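Phosphoglycerate dehydrogenase (PDB 3EVT) probably catalyses the NAD-dependent oxidation of 3-phosphoglycerate to 3-phosphohydroxypyruvate, the first step of the phosphorylated route to serine. Local coordinates at residues 221-226 with 230-235; 23-28 with 40-45; 95-100 with 279-284; 104-109 with 133-138. All coordinates share one frame; numbering follows the deposited sequence.

Interaction 1: 221-226 with 230-235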
loop_
_atom_site.group_PDB
_atom_site.type_symbol
_atom_site.label_atom_id
_atom_site.label_comp_id
_atom_site.label_asym_id
_atom_site.label_seq_id
_atom_site.Cartn_x
_atom_site.Cartn_y
_atom_site.Cartn_z
ATOM N N PRO A 221 -9.537 14.699 -11.443
ATOM C CA PRO A 221 -8.999 13.401 -10.981
ATOM C C PRO A 221 -8.094 12.703 -12.010
ATOM O O PRO A 221 -7.981 13.126 -13.155
ATOM C CB PRO A 221 -10.260 12.569 -10.735
ATOM C CG PRO A 221 -11.170 13.055 -11.877
ATOM C CD PRO A 221 -10.894 14.577 -11.991
ATOM N N MET A 222 -7.419 11.646 -11.570
ATOM C CA MET A 222 -6.614 10.828 -12.456
ATOM C C MET A 222 -7.502 9.624 -12.915
ATOM O O MET A 222 -8.231 9.021 -12.104
ATOM C CB MET A 222 -5.342 10.379 -11.703
ATOM C CG MET A 222 -4.430 9.371 -12.449
ATOM S SD MET A 222 -2.943 8.869 -11.536
ATOM C CE MET A 222 -2.246 7.872 -12.852
ATOM N N LEU A 223 -7.471 9.297 -14.207
ATOM C CA LEU A 223 -8.294 8.198 -14.699
ATOM C C LEU A 223 -7.425 6.988 -14.932
ATOM O O LEU A 223 -6.363 7.119 -15.552
ATOM C CB LEU A 223 -9.034 8.559 -15.998
ATOM C CG LEU A 223 -9.789 7.355 -16.616
ATOM C CD1 LEU A 223 -11.076 7.036 -15.808
ATOM C CD2 LEU A 223 -10.142 7.680 -18.047
ATOM N N ILE A 224 -7.853 5.817 -14.442
ATOM C CA ILE A 224 -7.064 4.615 -14.657
ATOM C C ILE A 224 -7.915 3.533 -15.261
ATOM O O ILE A 224 -8.952 3.202 -14.710
ATOM C CB ILE A 224 -6.409 4.105 -13.348
ATOM C CG1 ILE A 224 -5.450 5.184 -12.782
ATOM C CG2 ILE A 224 -5.657 2.769 -13.637
ATOM C CD1 ILE A 224 -5.442 5.282 -11.348
ATOM N N ASN A 225 -7.473 2.946 -16.369
ATOM C CA ASN A 225 -8.272 1.899 -17.025
ATOM C C ASN A 225 -7.592 0.549 -16.991
ATOM O O ASN A 225 -6.581 0.323 -17.646
ATOM C CB ASN A 225 -8.620 2.243 -18.501
ATOM C CG ASN A 225 -9.699 1.326 -19.050
ATOM O OD1 ASN A 225 -10.245 0.499 -18.308
ATOM N ND2 ASN A 225 -10.029 1.470 -20.330
ATOM N N ILE A 226 -8.156 -0.367 -16.228
ATOM C CA ILE A 226 -7.654 -1.725 -16.195
ATOM C C ILE A 226 -8.863 -2.605 -16.522
ATOM O O ILE A 226 -8.907 -3.761 -16.167
ATOM C CB ILE A 226 -7.080 -2.093 -14.808
ATOM C CG1 ILE A 226 -8.031 -1.632 -13.700
ATOM C CG2 ILE A 226 -5.680 -1.493 -14.598
ATOM C CD1 ILE A 226 -7.972 -2.469 -12.459
ATOM N N PRO A 230 -12.252 -0.217 -25.002
ATOM C CA PRO A 230 -13.432 0.558 -25.473
ATOM C C PRO A 230 -14.349 1.128 -24.377
ATOM O O PRO A 230 -15.368 1.702 -24.706
ATOM C CB PRO A 230 -14.231 -0.458 -26.320
ATOM C CG PRO A 230 -13.261 -1.662 -26.543
ATOM C CD PRO A 230 -12.329 -1.653 -25.363
ATOM N N ALA A 231 -14.023 0.939 -23.101
ATOM C CA ALA A 231 -14.790 1.583 -22.046
ATOM C C ALA A 231 -14.545 3.079 -22.115
ATOM O O ALA A 231 -15.356 3.861 -21.674
ATOM C CB ALA A 231 -14.389 1.037 -20.662
ATOM N N VAL A 232 -13.401 3.438 -22.683
ATOM C CA VAL A 232 -12.886 4.781 -22.691
ATOM C C VAL A 232 -12.779 5.334 -24.112
ATOM O O VAL A 232 -12.137 4.772 -24.999
ATOM C CB VAL A 232 -11.474 4.801 -22.031
ATOM C CG1 VAL A 232 -10.757 6.141 -22.226
ATOM C CG2 VAL A 232 -11.556 4.358 -20.559
ATOM N N ASP A 233 -13.429 6.472 -24.301
ATOM C CA ASP A 233 -13.396 7.217 -25.534
ATOM C C ASP A 233 -12.076 7.985 -25.590
ATOM O O ASP A 233 -11.849 8.965 -24.842
ATOM C CB ASP A 233 -14.610 8.138 -25.536
ATOM C CG ASP A 233 -14.740 8.946 -26.813
ATOM O OD1 ASP A 233 -13.706 9.283 -27.419
ATOM O OD2 ASP A 233 -15.902 9.296 -27.170
ATOM N N THR A 234 -11.205 7.541 -26.481
ATOM C CA THR A 234 -9.845 8.038 -26.565
ATOM C C THR A 234 -9.841 9.532 -26.887
ATOM O O THR A 234 -9.022 10.304 -26.380
ATOM C CB THR A 234 -9.080 7.291 -27.689
ATOM O OG1 THR A 234 -8.727 5.967 -27.256
ATOM C CG2 THR A 234 -7.825 8.016 -28.004
ATOM N N THR A 235 -10.775 9.942 -27.733
ATOM C CA THR A 235 -10.856 11.344 -28.121
ATOM C C THR A 235 -11.303 12.262 -26.989
ATOM O O THR A 235 -10.620 13.261 -26.690
ATOM C CB THR A 235 -11.762 11.518 -29.360
ATOM O OG1 THR A 235 -11.089 10.903 -30.470
ATOM C CG2 THR A 235 -11.990 12.999 -29.653
#
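N225 and V232 make the tight part of this contact. The amide nitrogen ND2 of N225 lies 3.3 Å from the methyl CG2 of V232, and CG of N225 is 3.9 Å from the same methyl. The two side chains pass alongside each other in opposite directions. With CG anti to the backbone N (chi1 -167°), the amide of N225 extends off the strand to meet V232. The partner is a methyl, so this is van der Waals contact; the polar atoms of N225 bond elsewhere. OD1 accepts from N197 ND2 and from the backbone N of G227, while ND2 donates to the carbonyl O of R228. These bonds fix which way round the amide sits, and its carbon skeleton and ND2 pack on the valine.

The rest is looser. L223 CD2 comes only to 4.4 Å from V232 CG2, and A231 CB stays 4.4 Å from N225 ND2. Past V232 the chain enters helix 234-242 and becomes more open to solvent. There D233 N-caps the helix: its OD1 accepts from A236 N and, weakly, from T235 N. T235 itself is exposed.

Together the segments form the strand-to-helix turn of a beta-alpha-beta unit in the Rossmann-type domain. Strand 222-225 runs between strands 194-197 and 248-251 of the parallel sheet, and I224, on the other side of the strand, packs on M106 of helix 93-110.

Interaction 2: 23-28 with 40-45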
loop_
_atom_site.group_PDB
_atom_site.type_symbol
_atom_site.label_atom_id
_atom_site.label_comp_id
_atom_site.label_asym_id
_atom_site.label_seq_id
_atom_site.Cartn_x
_atom_site.Cartn_y
_atom_site.Cartn_z
ATOM N N PRO A 23 15.694 -23.884 11.618
ATOM C CA PRO A 23 16.591 -25.011 11.723
ATOM C C PRO A 23 16.076 -26.025 12.700
ATOM O O PRO A 23 16.549 -27.178 12.680
ATOM C CB PRO A 23 17.915 -24.383 12.188
ATOM C CG PRO A 23 17.550 -23.085 12.783
ATOM C CD PRO A 23 16.309 -22.619 12.043
ATOM N N ASP A 24 15.099 -25.666 13.531
ATOM C CA ASP A 24 14.535 -26.697 14.358
ATOM C C ASP A 24 13.302 -27.416 13.741
ATOM O O ASP A 24 12.702 -28.267 14.395
ATOM C CB ASP A 24 14.256 -26.230 15.802
ATOM C CG ASP A 24 13.262 -25.082 15.871
ATOM O OD1 ASP A 24 13.094 -24.372 14.859
ATOM O OD2 ASP A 24 12.661 -24.868 16.949
ATOM N N TRP A 25 12.939 -27.095 12.497
ATOM C CA TRP A 25 11.811 -27.745 11.863
ATOM C C TRP A 25 12.313 -28.726 10.797
ATOM O O TRP A 25 13.325 -28.490 10.183
ATOM C CB TRP A 25 10.897 -26.694 11.244
ATOM C CG TRP A 25 9.894 -26.120 12.205
ATOM C CD1 TRP A 25 10.118 -25.141 13.134
ATOM C CD2 TRP A 25 8.496 -26.478 12.334
ATOM N NE1 TRP A 25 8.957 -24.885 13.834
ATOM C CE2 TRP A 25 7.961 -25.705 13.382
ATOM C CE3 TRP A 25 7.659 -27.376 11.666
ATOM C CZ2 TRP A 25 6.626 -25.779 13.759
ATOM C CZ3 TRP A 25 6.323 -27.463 12.050
ATOM C CH2 TRP A 25 5.824 -26.678 13.088
ATOM N N THR A 26 11.608 -29.835 10.589
ATOM C CA THR A 26 11.858 -30.718 9.465
ATOM C C THR A 26 10.804 -30.502 8.380
ATOM O O THR A 26 9.591 -30.636 8.633
ATOM C CB THR A 26 11.755 -32.213 9.869
ATOM O OG1 THR A 26 12.504 -32.436 11.057
ATOM C CG2 THR A 26 12.344 -33.071 8.795
ATOM N N PHE A 27 11.274 -30.199 7.174
ATOM C CA PHE A 27 10.416 -30.074 6.007
ATOM C C PHE A 27 10.463 -31.382 5.206
ATOM O O PHE A 27 11.333 -31.605 4.383
ATOM C CB PHE A 27 10.805 -28.800 5.239
ATOM C CG PHE A 27 10.703 -27.579 6.095
ATOM C CD1 PHE A 27 9.478 -26.903 6.195
ATOM C CD2 PHE A 27 11.769 -27.194 6.924
ATOM C CE1 PHE A 27 9.323 -25.814 7.041
ATOM C CE2 PHE A 27 11.634 -26.097 7.775
ATOM C CZ PHE A 27 10.406 -25.391 7.832
ATOM N N LYS A 28 9.525 -32.276 5.492
ATOM C CA LYS A 28 9.628 -33.622 4.915
ATOM C C LYS A 28 8.838 -33.888 3.613
ATOM O O LYS A 28 7.602 -33.918 3.603
ATOM C CB LYS A 28 9.280 -34.699 5.955
ATOM C CG LYS A 28 9.824 -36.084 5.538
ATOM C CD LYS A 28 9.937 -37.088 6.693
ATOM C CE LYS A 28 11.060 -38.115 6.404
ATOM N NZ LYS A 28 10.664 -39.540 6.691
ATOM N N GLN A 40 4.117 -36.610 14.225
ATOM C CA GLN A 40 5.094 -35.530 14.209
ATOM C C GLN A 40 4.667 -34.312 13.356
ATOM O O GLN A 40 5.056 -33.166 13.629
ATOM C CB GLN A 40 6.356 -36.070 13.575
ATOM C CG GLN A 40 6.939 -37.236 14.316
ATOM C CD GLN A 40 7.299 -36.777 15.673
ATOM O OE1 GLN A 40 8.480 -36.486 15.962
ATOM N NE2 GLN A 40 6.278 -36.625 16.513
ATOM N N ILE A 41 3.932 -34.612 12.283
ATOM C CA ILE A 41 3.431 -33.636 11.314
ATOM C C ILE A 41 2.488 -32.570 11.928
ATOM O O ILE A 41 1.348 -32.844 12.251
ATOM C CB ILE A 41 2.750 -34.411 10.131
ATOM C CG1 ILE A 41 3.774 -35.381 9.534
ATOM C CG2 ILE A 41 2.139 -33.467 9.096
ATOM C CD1 ILE A 41 3.220 -36.389 8.525
ATOM N N GLU A 42 2.962 -31.336 12.067
ATOM C CA GLU A 42 2.048 -30.311 12.597
ATOM C C GLU A 42 1.468 -29.415 11.507
ATOM O O GLU A 42 0.447 -28.765 11.693
ATOM C CB GLU A 42 2.724 -29.471 13.681
ATOM C CG GLU A 42 3.162 -30.285 14.883
ATOM C CD GLU A 42 3.820 -29.406 15.953
ATOM O OE1 GLU A 42 3.363 -28.267 16.184
ATOM O OE2 GLU A 42 4.821 -29.853 16.545
ATOM N N VAL A 43 2.146 -29.394 10.371
ATOM C CA VAL A 43 1.727 -28.584 9.254
ATOM C C VAL A 43 1.801 -29.388 7.936
ATOM O O VAL A 43 2.654 -30.258 7.756
ATOM C CB VAL A 43 2.614 -27.361 9.143
ATOM C CG1 VAL A 43 2.232 -26.537 7.914
ATOM C CG2 VAL A 43 2.562 -26.562 10.464
ATOM N N MET A 44 0.881 -29.092 7.029
ATOM C CA MET A 44 0.898 -29.710 5.742
ATOM C C MET A 44 0.902 -28.608 4.696
ATOM O O MET A 44 0.038 -27.708 4.690
ATOM C CB MET A 44 -0.314 -30.677 5.609
ATOM C CG MET A 44 -0.208 -31.731 4.465
ATOM S SD MET A 44 -1.687 -32.843 4.367
ATOM C CE MET A 44 -1.922 -33.025 6.121
ATOM N N TYR A 45 1.907 -28.637 3.838
ATOM C CA TYR A 45 1.906 -27.769 2.680
ATOM C C TYR A 45 1.390 -28.565 1.460
ATOM O O TYR A 45 2.089 -29.477 0.971
ATOM C CB TYR A 45 3.320 -27.280 2.452
ATOM C CG TYR A 45 3.479 -26.414 1.234
ATOM C CD1 TYR A 45 2.522 -25.467 0.887
ATOM C CD2 TYR A 45 4.611 -26.523 0.435
ATOM C CE1 TYR A 45 2.696 -24.640 -0.272
ATOM C CE2 TYR A 45 4.796 -25.707 -0.682
ATOM C CZ TYR A 45 3.845 -24.772 -1.028
ATOM O OH TYR A 45 4.069 -24.032 -2.164
#
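W25 and V43 meet in the flavodoxin-like domain, which has a five-stranded parallel sheet of order 2-1-3-4-5. W25 stands just before the outermost strand 26-29, and V43 lies on strand 41-45. Strand 3-6 runs between the two, so W25 has to reach past it, and its ring also touches V4 there. The benzene end of the indole does the touching. CZ3 of W25 lies 4.2 Å from CG2 of V43, and CH2 of W25 is 4.2 Å from CB of E42. Both partners meet the ring obliquely, and the side chains of W25 and V43 cross at about a right angle. The tryptophan CG is anti to the carbonyl carbon (chi1 -85°), a setting that carries the six-membered ring over toward strand 41-45. On V43 it is the methyl beside the backbone N that receives the ring.

Helix 284-302 covers this side of the sheet. F296 makes an edge-to-face pair with W25, and F292 and F299 pack on V43. E42 gives only its CB to the indole; its carboxylate points to K63 in a long, weak ion pair.

No hydrogen bond or salt bridge joins the two segments. Their contact is dispersive and fairly loose, with a small buried area. It therefore depends on the shape of the indole and on the aromatic residues of the helix more than on any directed bond.

Interaction 3: 95-100 with 279-284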
loop_
_atom_site.group_PDB
_atom_site.type_symbol
_atom_site.label_atom_id
_atom_site.label_comp_id
_atom_site.label_asym_id
_atom_site.label_seq_id
_atom_site.Cartn_x
_atom_site.Cartn_y
_atom_site.Cartn_z
ATOM N N ALA A 95 -5.945 -10.963 -8.670
ATOM C CA ALA A 95 -6.527 -9.702 -8.173
ATOM C C ALA A 95 -5.545 -8.851 -7.350
ATOM O O ALA A 95 -5.530 -7.665 -7.506
ATOM C CB ALA A 95 -7.793 -9.961 -7.385
ATOM N N ASP A 96 -4.737 -9.456 -6.475
ATOM C CA ASP A 96 -3.621 -8.756 -5.798
ATOM C C ASP A 96 -2.624 -8.071 -6.732
ATOM O O ASP A 96 -2.263 -6.916 -6.480
ATOM C CB ASP A 96 -2.826 -9.712 -4.886
ATOM C CG ASP A 96 -3.173 -9.540 -3.375
ATOM O OD1 ASP A 96 -4.399 -9.580 -3.017
ATOM O OD2 ASP A 96 -2.212 -9.389 -2.539
ATOM N N ALA A 97 -2.157 -8.754 -7.779
ATOM C CA ALA A 97 -1.219 -8.120 -8.712
ATOM C C ALA A 97 -1.812 -6.913 -9.424
ATOM O O ALA A 97 -1.167 -5.901 -9.540
ATOM C CB ALA A 97 -0.653 -9.125 -9.758
ATOM N N ILE A 98 -3.027 -7.050 -9.936
ATOM C CA ILE A 98 -3.689 -5.965 -10.626
ATOM C C ILE A 98 -3.921 -4.783 -9.677
ATOM O O ILE A 98 -3.778 -3.626 -10.043
ATOM C CB ILE A 98 -5.048 -6.431 -11.142
ATOM C CG1 ILE A 98 -4.884 -7.509 -12.206
ATOM C CG2 ILE A 98 -5.876 -5.242 -11.579
ATOM C CD1 ILE A 98 -6.271 -8.336 -12.489
ATOM N N SER A 99 -4.252 -5.062 -8.436
ATOM C CA SER A 99 -4.378 -3.971 -7.497
ATOM C C SER A 99 -3.069 -3.224 -7.280
ATOM O O SER A 99 -3.054 -1.969 -7.209
ATOM C CB SER A 99 -4.867 -4.502 -6.166
ATOM O OG SER A 99 -6.216 -4.867 -6.317
ATOM N N GLU A 100 -1.978 -3.976 -7.124
ATOM C CA GLU A 100 -0.634 -3.366 -7.038
ATOM C C GLU A 100 -0.290 -2.466 -8.244
ATOM O O GLU A 100 0.272 -1.386 -8.082
ATOM C CB GLU A 100 0.445 -4.451 -6.869
ATOM C CG GLU A 100 0.423 -5.110 -5.456
ATOM C CD GLU A 100 1.722 -5.841 -5.173
ATOM O OE1 GLU A 100 2.724 -5.538 -5.900
ATOM O OE2 GLU A 100 1.746 -6.677 -4.218
ATOM N N GLY A 279 -2.313 -7.665 -15.156
ATOM C CA GLY A 279 -2.783 -8.934 -14.600
ATOM C C GLY A 279 -1.831 -10.124 -14.755
ATOM O O GLY A 279 -2.114 -11.225 -14.212
ATOM N N GLN A 280 -0.737 -9.932 -15.503
ATOM C CA GLN A 280 0.275 -10.987 -15.680
ATOM C C GLN A 280 0.971 -11.347 -14.364
ATOM O O GLN A 280 1.590 -10.486 -13.709
ATOM C CB GLN A 280 1.328 -10.563 -16.688
ATOM C CG GLN A 280 0.745 -10.117 -17.993
ATOM C CD GLN A 280 1.759 -10.088 -19.114
ATOM O OE1 GLN A 280 2.876 -9.579 -18.966
ATOM N NE2 GLN A 280 1.369 -10.634 -20.255
ATOM N N ILE A 281 0.855 -12.609 -13.963
ATOM C CA ILE A 281 1.504 -13.068 -12.739
ATOM C C ILE A 281 2.449 -14.169 -13.084
ATOM O O ILE A 281 2.366 -14.754 -14.169
ATOM C CB ILE A 281 0.514 -13.618 -11.697
ATOM C CG1 ILE A 281 -0.441 -14.638 -12.326
ATOM C CG2 ILE A 281 -0.290 -12.500 -11.076
ATOM C CD1 ILE A 281 -1.413 -15.206 -11.310
ATOM N N ALA A 282 3.359 -14.461 -12.161
ATOM C CA ALA A 282 4.302 -15.540 -12.420
ATOM C C ALA A 282 3.636 -16.907 -12.372
ATOM O O ALA A 282 2.411 -17.064 -12.242
ATOM C CB ALA A 282 5.488 -15.494 -11.464
ATOM N N HIS A 283 4.487 -17.906 -12.459
ATOM C CA HIS A 283 4.059 -19.284 -12.547
ATOM C C HIS A 283 3.576 -19.694 -11.134
ATOM O O HIS A 283 4.055 -19.144 -10.141
ATOM C CB HIS A 283 5.262 -20.101 -13.078
ATOM C CG HIS A 283 5.134 -21.580 -12.911
ATOM N ND1 HIS A 283 4.975 -22.444 -13.976
ATOM C CD2 HIS A 283 5.169 -22.353 -11.802
ATOM C CE1 HIS A 283 4.909 -23.686 -13.528
ATOM N NE2 HIS A 283 5.036 -23.661 -12.210
ATOM N N PHE A 284 2.614 -20.611 -11.039
ATOM C CA PHE A 284 2.102 -21.003 -9.728
ATOM C C PHE A 284 3.203 -21.283 -8.688
ATOM O O PHE A 284 3.195 -20.726 -7.604
ATOM C CB PHE A 284 1.110 -22.173 -9.806
ATOM C CG PHE A 284 1.587 -23.328 -10.627
ATOM C CD1 PHE A 284 2.082 -24.481 -10.021
ATOM C CD2 PHE A 284 1.539 -23.261 -12.020
ATOM C CE1 PHE A 284 2.521 -25.559 -10.809
ATOM C CE2 PHE A 284 1.974 -24.320 -12.812
ATOM C CZ PHE A 284 2.467 -25.467 -12.213
#
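This is a helix-to-loop contact near the middle of the two-domain dehydrogenase, with A97 and I98 meeting I281 and G279. Helix 93-110 belongs to the Rossmann-type half. The loop 279-284 follows the last strand of that sheet and leads into helix 284-302, which packs on the flavodoxin-like half. The contact thus lies where the chain passes between domains.

The apolar part joins CB of A97 to CG2 of I281 at 3.6 Å. In I281, CG1 sits in the crowded position between the backbone N and the carbonyl carbon (chi1 50°), and CG2 is the branch turned onto the alanine. I281 also touches I93 and H94 one turn earlier on the helix.

The second subunit is close by. R111 of that subunit packs on A97, and the carboxylate of E100 accepts from the backbone N atoms of L135 and T136 of that subunit. I98 also packs on I148 and I226 of its own chain.

No hydrogen bond links the segments. At the other end of the contact, CG1 of I98 presses on bare backbone: it is 3.5 Å from CA of G279, closer than carbons usually pack.

Interaction 4: 104-109 with 133-138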
loop_
_atom_site.group_PDB
_atom_site.type_symbol
_atom_site.label_atom_id
_atom_site.label_comp_id
_atom_site.label_asym_id
_atom_site.label_seq_id
_atom_site.Cartn_x
_atom_site.Cartn_y
_atom_site.Cartn_z
ATOM N N ALA A 104 0.468 1.487 -8.113
ATOM C CA ALA A 104 1.712 1.899 -8.729
ATOM C C ALA A 104 1.482 3.092 -9.622
ATOM O O ALA A 104 2.282 4.049 -9.635
ATOM C CB ALA A 104 2.312 0.717 -9.545
ATOM N N ALA A 105 0.391 3.053 -10.383
ATOM C CA ALA A 105 0.081 4.147 -11.258
ATOM C C ALA A 105 -0.168 5.413 -10.422
ATOM O O ALA A 105 0.309 6.494 -10.763
ATOM C CB ALA A 105 -1.145 3.786 -12.120
ATOM N N MET A 106 -0.930 5.267 -9.341
ATOM C CA MET A 106 -1.379 6.385 -8.532
ATOM C C MET A 106 -0.205 6.953 -7.757
ATOM O O MET A 106 -0.011 8.167 -7.725
ATOM C CB MET A 106 -2.520 5.966 -7.542
ATOM C CG MET A 106 -3.896 5.572 -8.159
ATOM S SD MET A 106 -5.259 5.349 -6.944
ATOM C CE MET A 106 -4.694 3.981 -5.986
ATOM N N LEU A 107 0.564 6.088 -7.103
ATOM C CA LEU A 107 1.767 6.522 -6.334
ATOM C C LEU A 107 2.875 7.136 -7.178
ATOM O O LEU A 107 3.485 8.153 -6.804
ATOM C CB LEU A 107 2.337 5.359 -5.523
ATOM C CG LEU A 107 1.508 5.072 -4.275
ATOM C CD1 LEU A 107 1.717 3.581 -3.755
ATOM C CD2 LEU A 107 1.833 6.106 -3.212
ATOM N N SER A 108 3.153 6.553 -8.335
ATOM C CA SER A 108 4.222 7.135 -9.113
ATOM C C SER A 108 3.894 8.534 -9.591
ATOM O O SER A 108 4.788 9.345 -9.682
ATOM C CB SER A 108 4.652 6.258 -10.274
ATOM O OG SER A 108 3.676 6.214 -11.258
ATOM N N VAL A 109 2.611 8.814 -9.841
ATOM C CA VAL A 109 2.120 10.163 -10.108
ATOM C C VAL A 109 2.154 11.078 -8.899
ATOM O O VAL A 109 2.895 12.030 -8.944
ATOM C CB VAL A 109 0.735 10.169 -10.763
ATOM C CG1 VAL A 109 0.050 11.585 -10.625
ATOM C CG2 VAL A 109 0.879 9.750 -12.235
ATOM N N SER A 133 1.536 14.856 -3.491
ATOM C CA SER A 133 0.442 14.677 -2.548
ATOM C C SER A 133 0.496 13.211 -2.117
ATOM O O SER A 133 1.337 12.454 -2.614
ATOM C CB SER A 133 -0.886 15.074 -3.229
ATOM O OG SER A 133 -1.086 14.356 -4.464
ATOM N N THR A 134 -0.350 12.808 -1.175
ATOM C CA THR A 134 -0.336 11.432 -0.697
ATOM C C THR A 134 -1.653 10.749 -1.070
ATOM O O THR A 134 -2.678 11.442 -1.235
ATOM C CB THR A 134 -0.167 11.358 0.861
ATOM O OG1 THR A 134 -1.192 12.107 1.473
ATOM C CG2 THR A 134 1.207 11.926 1.341
ATOM N N LEU A 135 -1.644 9.423 -1.178
ATOM C CA LEU A 135 -2.899 8.682 -1.250
ATOM C C LEU A 135 -3.739 8.818 0.033
ATOM O O LEU A 135 -4.975 8.933 -0.010
ATOM C CB LEU A 135 -2.646 7.201 -1.560
ATOM C CG LEU A 135 -1.925 6.944 -2.909
ATOM C CD1 LEU A 135 -1.857 5.479 -3.198
ATOM C CD2 LEU A 135 -2.605 7.645 -4.006
ATOM N N THR A 136 -3.064 8.806 1.178
ATOM C CA THR A 136 -3.790 8.890 2.435
ATOM C C THR A 136 -4.683 10.135 2.396
ATOM O O THR A 136 -4.259 11.218 1.992
ATOM C CB THR A 136 -2.883 8.868 3.659
ATOM O OG1 THR A 136 -3.688 8.782 4.854
ATOM C CG2 THR A 136 -1.977 10.100 3.704
ATOM N N GLY A 137 -5.952 9.950 2.710
ATOM C CA GLY A 137 -6.828 11.106 2.750
ATOM C C GLY A 137 -7.568 11.396 1.451
ATOM O O GLY A 137 -8.424 12.245 1.459
ATOM N N GLN A 138 -7.243 10.716 0.342
ATOM C CA GLN A 138 -7.899 10.997 -0.952
ATOM C C GLN A 138 -9.032 9.998 -1.278
ATOM O O GLN A 138 -9.208 8.967 -0.573
ATOM C CB GLN A 138 -6.863 11.144 -2.100
ATOM C CG GLN A 138 -5.739 12.163 -1.832
ATOM C CD GLN A 138 -5.076 12.735 -3.132
ATOM O OE1 GLN A 138 -5.788 13.184 -4.045
ATOM N NE2 GLN A 138 -3.709 12.719 -3.210
#
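L135 meets helix 93-110 with both of its methyls. CD1 of L135 touches L107 at CG (3.6 Å) and CD2 (3.7 Å). CD2 of L135 lies 3.9 Å from CB of M106. The side chains of L107 and L135 cross at about a right angle. CG of L135 is anti to its carbonyl carbon (chi1 -60°), which spreads the fork over the two neighbouring helix residues. With L107 cut back to an alanine, CD1 of L135 would probably face a gap, and the meeting with L107 of the second subunit is likely to be lost.

The next shell encloses the leucine. F194 packs on both M106 and L135, as does M161, and V110, at the end of helix 93-110, also touches L135.

Further out, the loop is braced from within. A type II turn runs from L135 to Q138, closed by Q138 N to L135 O at 2.9 Å. G137 takes a positive phi of 93°, where a CB would jam against the preceding carbonyl. NE2 of Q138 donates to T134 O at 2.6 Å. That bond is nearly straight (162°), but the donor lies well above the carbonyl plane.

The chemistry is divided. Across the helix-loop face there is only hydrocarbon against hydrocarbon, fully buried. The polar bonds hold the loop backbone, within itself and across the dimer, and so set where L135 is presented.

In the fold
Along the chain interaction 2 comes first. Interaction 3 then opens, closing only after interactions 4 and 1, which follow one another inside its loop. Helix 93-110 serves interactions 3 and 4, whose centres are 20 Å apart, and both touch the second subunit. Interaction 1 lies on the seven-stranded sheet and touches both: I226 packs on I98, while I224 and M222 pack on M106 and its neighbours. Interaction 2 stands apart in the five-stranded sheet, its centre 50 Å from that of interaction 1, on the opposite side of the chain's centre. One helix thus links the Rossmann-type sheet, the passage between domains and the dimer interface.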